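Lipopolysaccharide core heptose(I) kinase WaaP (Pseudomonas aeruginosa, PDB 6DFL) phosphorylates the first heptose of the lipopolysaccharide inner core at the expense of ATP, and also acts as a protein-tyrosine kinase. Local coordinates at residues 204-216 against 246-258. Residues are numbered along the deposited sequence; the frame is centred on the assembly and turned at random.
Sequences NKDLAALYFSALD and LLAWMERKAEKLY. With G9S (S-[2-({N-[(2S)-2-hydroxy-3,3-dimethyl-4-(phosphonooxy)butanoyl]-beta-alanyl}amino)ethyl] hexadecanethioate), chain C.
Tyr211 and Met250 form part of the wall of the pocket that takes the acyl chain of the bound hexadecanoyl thioester G9S, at the seam between helices 200-212 and 244-257 in the C-terminal part of this kinase-like fold. The two helix segments run in the same general direction, at 35° to each other, with a closest axis approach of 10.4 Å. The Tyr211 ring is sandwiched: the acyl chain lies over one face, G9S C13 above the ring centre, while Leu215 CD2 covers the opposite face near the rim. Its CG stands anti to the backbone N (chi1 -175°), which carries the phenol across the interface, and Tyr211 OH donates to the syn lone pair of Glu251 OE2 at 2.7 Å. Lys224 of helix 221-232 bonds the same hydroxyl, so two polar partners hold the ring's outer end. Met250, a selenomethionine here, is bent at its last torsion and lays CE 3.5 Å from Tyr211 CB and 3.6 Å from G9S C15. On another side of the interface Phe212 is a knob among Met250, Lys253, Ala254 and Leu257; Leu257 CD1 makes a CH-pi contact, 3.8 Å from the Phe212 ring centroid and 22° off its normal. Beside it Ala208 CB abuts the Trp249 edge, 3.6 Å from Trp249 CZ3. The Tyr211 face and Met250 CE thus meet the chain through apolar contacts, Leu247 O and Glu251 OE2 lie near its thioester end at C11, and the Tyr211-Glu251 bond, probably strengthened by the lysine charge, helps to hold the ring, together with the groups on its two faces.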
loop_
_atom_site.group_PDB
_atom_site.type_symbol
_atom_site.label_atom_id
_atom_site.label_comp_id
_atom_site.label_asym_id
_atom_site.label_seq_id
_atom_site.Cartn_x
_atom_site.Cartn_y
_atom_site.Cartn_z
ATOM N N ASN A 204 1.165 -6.312 11.908
ATOM C CA ASN A 204 0.628 -7.454 11.190
ATOM C C ASN A 204 -0.844 -7.251 10.852
ATOM O O ASN A 204 -1.287 -7.638 9.767
ATOM C CB ASN A 204 0.842 -8.727 12.001
ATOM C CG ASN A 204 2.320 -9.043 12.219
ATOM O OD1 ASN A 204 3.209 -8.579 11.481
ATOM N ND2 ASN A 204 2.588 -9.830 13.243
ATOM N N LYS A 205 -1.610 -6.622 11.757
ATOM C CA LYS A 205 -3.002 -6.300 11.464
ATOM C C LYS A 205 -3.111 -5.484 10.176
ATOM O O LYS A 205 -3.877 -5.840 9.276
ATOM C CB LYS A 205 -3.646 -5.563 12.646
ATOM C CG LYS A 205 -3.971 -6.450 13.873
ATOM C CD LYS A 205 -5.152 -5.886 14.686
ATOM C CE LYS A 205 -5.535 -6.759 15.885
ATOM N NZ LYS A 205 -4.656 -6.537 17.077
ATOM N N ASP A 206 -2.314 -4.407 10.051
ATOM C CA ASP A 206 -2.298 -3.614 8.820
ATOM C C ASP A 206 -1.982 -4.482 7.610
ATOM O O ASP A 206 -2.625 -4.358 6.558
ATOM C CB ASP A 206 -1.250 -2.510 8.902
ATOM C CG ASP A 206 -1.703 -1.283 9.655
ATOM O OD1 ASP A 206 -2.789 -1.267 10.290
ATOM O OD2 ASP A 206 -0.915 -0.308 9.616
ATOM N N LEU A 207 -0.928 -5.307 7.719
ATOM C CA LEU A 207 -0.525 -6.167 6.614
ATOM C C LEU A 207 -1.619 -7.153 6.258
ATOM O O LEU A 207 -1.853 -7.434 5.081
ATOM C CB LEU A 207 0.744 -6.942 6.966
ATOM C CG LEU A 207 2.098 -6.250 7.099
ATOM C CD1 LEU A 207 3.111 -7.294 7.522
ATOM C CD2 LEU A 207 2.474 -5.583 5.797
ATOM N N ALA A 208 -2.260 -7.734 7.266
ATOM C CA ALA A 208 -3.414 -8.589 7.024
ATOM C C ALA A 208 -4.489 -7.835 6.258
ATOM O O ALA A 208 -4.953 -8.276 5.202
ATOM C CB ALA A 208 -3.953 -9.106 8.354
ATOM N N ALA A 209 -4.884 -6.671 6.768
ATOM C CA ALA A 209 -5.969 -5.929 6.136
ATOM C C ALA A 209 -5.586 -5.508 4.722
ATOM O O ALA A 209 -6.393 -5.631 3.792
ATOM C CB ALA A 209 -6.337 -4.722 6.992
ATOM N N LEU A 210 -4.347 -5.041 4.522
ATOM C CA LEU A 210 -3.964 -4.655 3.171
ATOM C C LEU A 210 -4.103 -5.829 2.219
ATOM O O LEU A 210 -4.649 -5.686 1.117
ATOM C CB LEU A 210 -2.553 -4.102 3.159
ATOM C CG LEU A 210 -2.219 -3.592 1.771
ATOM C CD1 LEU A 210 -3.145 -2.480 1.367
ATOM C CD2 LEU A 210 -0.766 -3.131 1.723
ATOM N N TYR A 211 -3.686 -7.015 2.659
ATOM C CA TYR A 211 -3.798 -8.202 1.823
ATOM C C TYR A 211 -5.263 -8.542 1.526
ATOM O O TYR A 211 -5.629 -8.791 0.376
ATOM C CB TYR A 211 -3.100 -9.376 2.503
ATOM C CG TYR A 211 -3.055 -10.639 1.679
ATOM C CD1 TYR A 211 -2.971 -10.589 0.296
ATOM C CD2 TYR A 211 -3.114 -11.884 2.288
ATOM C CE1 TYR A 211 -2.935 -11.750 -0.462
ATOM C CE2 TYR A 211 -3.071 -13.046 1.543
ATOM C CZ TYR A 211 -2.997 -12.971 0.169
ATOM O OH TYR A 211 -2.958 -14.128 -0.577
ATOM N N PHE A 212 -6.114 -8.583 2.550
ATOM C CA PHE A 212 -7.492 -8.992 2.284
ATOM C C PHE A 212 -8.190 -7.994 1.386
ATOM O O PHE A 212 -9.033 -8.383 0.581
ATOM C CB PHE A 212 -8.242 -9.201 3.591
ATOM C CG PHE A 212 -7.530 -10.150 4.527
ATOM C CD1 PHE A 212 -6.737 -11.168 4.017
ATOM C CD2 PHE A 212 -7.619 -10.012 5.898
ATOM C CE1 PHE A 212 -6.077 -12.040 4.844
ATOM C CE2 PHE A 212 -6.938 -10.897 6.738
ATOM C CZ PHE A 212 -6.170 -11.902 6.199
ATOM N N SER A 213 -7.804 -6.725 1.439
ATOM C CA SER A 213 -8.410 -5.790 0.504
ATOM C C SER A 213 -7.962 -6.023 -0.929
ATOM O O SER A 213 -8.463 -5.349 -1.830
ATOM C CB SER A 213 -8.105 -4.350 0.922
ATOM O OG SER A 213 -6.902 -3.873 0.341
ATOM N N ALA A 214 -7.036 -6.954 -1.194
ATOM C CA ALA A 214 -6.457 -7.022 -2.531
ATOM C C ALA A 214 -6.532 -8.418 -3.138
ATOM O O ALA A 214 -5.862 -8.677 -4.145
ATOM C CB ALA A 214 -5.018 -6.513 -2.504
ATOM N N LEU A 215 -7.375 -9.295 -2.584
ATOM C CA LEU A 215 -7.504 -10.679 -3.035
ATOM C C LEU A 215 -8.106 -10.831 -4.424
ATOM O O LEU A 215 -8.077 -11.943 -4.965
ATOM C CB LEU A 215 -8.354 -11.473 -2.051
ATOM C CG LEU A 215 -7.795 -11.454 -0.637
ATOM C CD1 LEU A 215 -8.689 -12.239 0.290
ATOM C CD2 LEU A 215 -6.326 -11.987 -0.623
ATOM N N ASP A 216 -8.614 -9.762 -5.028
ATOM C CA ASP A 216 -9.432 -9.883 -6.225
ATOM C C ASP A 216 -8.859 -9.103 -7.402
ATOM O O ASP A 216 -9.592 -8.743 -8.324
ATOM C CB ASP A 216 -10.863 -9.425 -5.910
ATOM C CG ASP A 216 -11.842 -9.798 -6.989
ATOM O OD1 ASP A 216 -11.966 -11.008 -7.280
ATOM O OD2 ASP A 216 -12.471 -8.875 -7.551
ATOM N N LEU A 246 2.692 -16.085 10.466
ATOM C CA LEU A 246 1.901 -14.973 9.970
ATOM C C LEU A 246 1.453 -15.212 8.533
ATOM O O LEU A 246 0.265 -15.143 8.220
ATOM C CB LEU A 246 2.708 -13.690 10.079
ATOM C CG LEU A 246 2.111 -12.430 9.450
ATOM C CD1 LEU A 246 0.876 -11.995 10.217
ATOM C CD2 LEU A 246 3.169 -11.304 9.407
ATOM N N LEU A 247 2.386 -15.537 7.650
ATOM C CA LEU A 247 2.032 -15.701 6.244
ATOM C C LEU A 247 1.092 -16.876 6.014
ATOM O O LEU A 247 0.310 -16.866 5.057
ATOM C CB LEU A 247 3.296 -15.884 5.414
ATOM C CG LEU A 247 4.176 -14.645 5.440
ATOM C CD1 LEU A 247 5.460 -14.867 4.623
ATOM C CD2 LEU A 247 3.370 -13.473 4.908
ATOM N N ALA A 248 1.182 -17.917 6.839
ATOM C CA ALA A 248 0.306 -19.064 6.663
ATOM C C ALA A 248 -1.097 -18.735 7.149
ATOM O O ALA A 248 -2.092 -19.157 6.546
ATOM C CB ALA A 248 0.860 -20.265 7.420
ATOM N N TRP A 249 -1.184 -17.966 8.232
ATOM C CA TRP A 249 -2.473 -17.502 8.715
ATOM C C TRP A 249 -3.144 -16.614 7.684
ATOM O O TRP A 249 -4.290 -16.864 7.300
ATOM C CB TRP A 249 -2.304 -16.757 10.033
ATOM C CG TRP A 249 -3.569 -16.112 10.475
ATOM C CD1 TRP A 249 -4.588 -16.699 11.173
ATOM C CD2 TRP A 249 -3.963 -14.758 10.251
ATOM N NE1 TRP A 249 -5.585 -15.792 11.401
ATOM C CE2 TRP A 249 -5.235 -14.592 10.842
ATOM C CE3 TRP A 249 -3.372 -13.669 9.609
ATOM C CZ2 TRP A 249 -5.921 -13.377 10.812
ATOM C CZ3 TRP A 249 -4.059 -12.467 9.572
ATOM C CH2 TRP A 249 -5.324 -12.331 10.167
HETATM N N MSE A 250 -2.432 -15.596 7.192
HETATM C CA MSE A 250 -3.002 -14.710 6.186
HETATM C C MSE A 250 -3.466 -15.495 4.991
HETATM O O MSE A 250 -4.519 -15.228 4.451
HETATM C CB MSE A 250 -2.020 -13.653 5.730
HETATM C CG MSE A 250 -1.685 -12.620 6.770
HETATM SE SE MSE A 250 -0.138 -11.533 6.292
HETATM C CE MSE A 250 -0.722 -10.751 4.633
ATOM N N GLU A 251 -2.691 -16.489 4.573
ATOM C CA GLU A 251 -3.128 -17.254 3.415
ATOM C C GLU A 251 -4.388 -18.053 3.731
ATOM O O GLU A 251 -5.206 -18.290 2.840
ATOM C CB GLU A 251 -2.002 -18.164 2.928
ATOM C CG GLU A 251 -2.134 -18.584 1.462
ATOM C CD GLU A 251 -2.573 -17.451 0.543
ATOM O OE1 GLU A 251 -3.519 -17.657 -0.262
ATOM O OE2 GLU A 251 -1.985 -16.353 0.626
ATOM N N ARG A 252 -4.565 -18.453 4.991
ATOM C CA ARG A 252 -5.710 -19.269 5.364
ATOM C C ARG A 252 -6.972 -18.422 5.444
ATOM O O ARG A 252 -8.020 -18.799 4.913
ATOM C CB ARG A 252 -5.438 -19.959 6.694
ATOM C CG ARG A 252 -4.718 -21.264 6.569
ATOM C CD ARG A 252 -4.893 -22.067 7.846
ATOM N NE ARG A 252 -4.706 -21.230 9.029
ATOM C CZ ARG A 252 -3.513 -20.883 9.508
ATOM N NH1 ARG A 252 -2.405 -21.304 8.907
ATOM N NH2 ARG A 252 -3.426 -20.120 10.590
ATOM N N LYS A 253 -6.880 -17.271 6.113
ATOM C CA LYS A 253 -7.958 -16.292 6.092
ATOM C C LYS A 253 -8.314 -15.882 4.664
ATOM O O LYS A 253 -9.493 -15.852 4.293
ATOM C CB LYS A 253 -7.562 -15.075 6.917
ATOM C CG LYS A 253 -8.730 -14.202 7.318
ATOM C CD LYS A 253 -8.613 -13.844 8.777
ATOM C CE LYS A 253 -9.834 -13.078 9.265
ATOM N NZ LYS A 253 -9.718 -12.788 10.729
ATOM N N ALA A 254 -7.303 -15.578 3.842
ATOM C CA ALA A 254 -7.563 -15.142 2.471
ATOM C C ALA A 254 -8.284 -16.210 1.657
ATOM O O ALA A 254 -9.106 -15.875 0.792
ATOM C CB ALA A 254 -6.260 -14.746 1.776
ATOM N N GLU A 255 -7.994 -17.491 1.908
ATOM C CA GLU A 255 -8.746 -18.562 1.260
ATOM C C GLU A 255 -10.235 -18.483 1.607
ATOM O O GLU A 255 -11.084 -18.377 0.715
ATOM C CB GLU A 255 -8.161 -19.920 1.646
ATOM C CG GLU A 255 -7.034 -20.381 0.714
ATOM C CD GLU A 255 -6.094 -21.429 1.341
ATOM O OE1 GLU A 255 -6.561 -22.212 2.206
ATOM O OE2 GLU A 255 -4.889 -21.464 0.965
ATOM N N LYS A 256 -10.568 -18.520 2.910
ATOM C CA LYS A 256 -11.969 -18.484 3.338
ATOM C C LYS A 256 -12.675 -17.236 2.826
ATOM O O LYS A 256 -13.818 -17.310 2.362
ATOM C CB LYS A 256 -12.072 -18.549 4.865
ATOM C CG LYS A 256 -11.794 -19.922 5.454
ATOM C CD LYS A 256 -11.877 -19.897 6.973
ATOM C CE LYS A 256 -10.492 -19.988 7.600
ATOM N NZ LYS A 256 -9.771 -21.216 7.169
ATOM N N LEU A 257 -12.001 -16.086 2.887
ATOM C CA LEU A 257 -12.585 -14.843 2.398
ATOM C C LEU A 257 -12.906 -14.890 0.908
ATOM O O LEU A 257 -13.754 -14.119 0.444
ATOM C CB LEU A 257 -11.645 -13.675 2.695
ATOM C CG LEU A 257 -11.493 -13.291 4.168
ATOM C CD1 LEU A 257 -10.284 -12.392 4.359
ATOM C CD2 LEU A 257 -12.732 -12.595 4.667
ATOM N N TYR A 258 -12.259 -15.771 0.150
ATOM C CA TYR A 258 -12.563 -15.914 -1.265
ATOM C C TYR A 258 -13.797 -16.806 -1.424
ATOM O O TYR A 258 -13.794 -17.976 -1.016
ATOM C CB TYR A 258 -11.338 -16.456 -2.014
ATOM C CG TYR A 258 -11.115 -15.707 -3.306
ATOM C CD1 TYR A 258 -10.831 -14.343 -3.295
ATOM C CD2 TYR A 258 -11.248 -16.342 -4.540
ATOM C CE1 TYR A 258 -10.671 -13.629 -4.479
ATOM C CE2 TYR A 258 -11.080 -15.639 -5.733
ATOM C CZ TYR A 258 -10.792 -14.281 -5.698
ATOM O OH TYR A 258 -10.637 -13.576 -6.882
HETATM C C1 G9S C . 4.095 -17.055 -0.854
HETATM C C2 G9S C . 3.799 -18.962 -2.476
HETATM C C3 G9S C . 3.296 -20.368 -2.761
HETATM C C4 G9S C . 3.907 -21.473 -1.919
HETATM C C5 G9S C . 5.779 -21.415 -0.073
HETATM C C6 G9S C . 7.890 -21.667 -1.670
HETATM C C7 G9S C . 8.761 -22.787 -2.188
HETATM C C8 G9S C . 7.320 -20.906 -2.837
HETATM C C10 G9S C . 2.046 -15.168 1.265
HETATM C C11 G9S C . 0.941 -14.906 2.248
HETATM C C12 G9S C . 0.338 -13.522 2.178
HETATM C C13 G9S C . 0.841 -12.646 1.045
HETATM C C14 G9S C . 1.597 -11.374 1.454
HETATM C C15 G9S C . 0.821 -10.067 1.417
HETATM C C16 G9S C . 0.579 -9.428 0.069
HETATM N N2 G9S C . 3.627 -18.385 -1.151
HETATM C C19 G9S C . 3.166 -15.923 -1.212
HETATM C C20 G9S C . 8.752 -20.768 -0.837
HETATM C C21 G9S C . 0.395 -7.915 0.012
HETATM C C22 G9S C . -0.383 -7.424 -1.205
HETATM C C23 G9S C . -0.973 -6.045 -1.176
HETATM C C24 G9S C . -0.491 -5.098 -2.256
HETATM C C25 G9S C . -1.195 -3.762 -2.459
HETATM C C26 G9S C . -1.053 -3.083 -3.825
HETATM C C27 G9S C . -2.090 -3.421 -4.880
HETATM C C28 G9S C . -2.084 -2.560 -6.107
HETATM C C29 G9S C . -3.310 -1.753 -6.397
HETATM C C30 G9S C . 6.770 -22.331 -0.806
HETATM N N3 G9S C . 4.460 -21.046 -0.609
HETATM O O2 G9S C . 4.362 -18.323 -3.358
HETATM O O3 G9S C . 3.227 -15.077 1.580
HETATM O O4 G9S C . 6.095 -20.973 1.028
HETATM O O5 G9S C . 6.078 -23.312 -1.490
HETATM O O6 G9S C . 8.882 -23.901 -1.361
HETATM O O8 G9S C . 9.963 -26.102 -0.754
HETATM O O9 G9S C . 11.270 -23.976 -0.479
HETATM P P1 G9S C . 10.227 -24.712 -1.295
HETATM S S1 G9S C . 1.629 -15.887 -0.303
#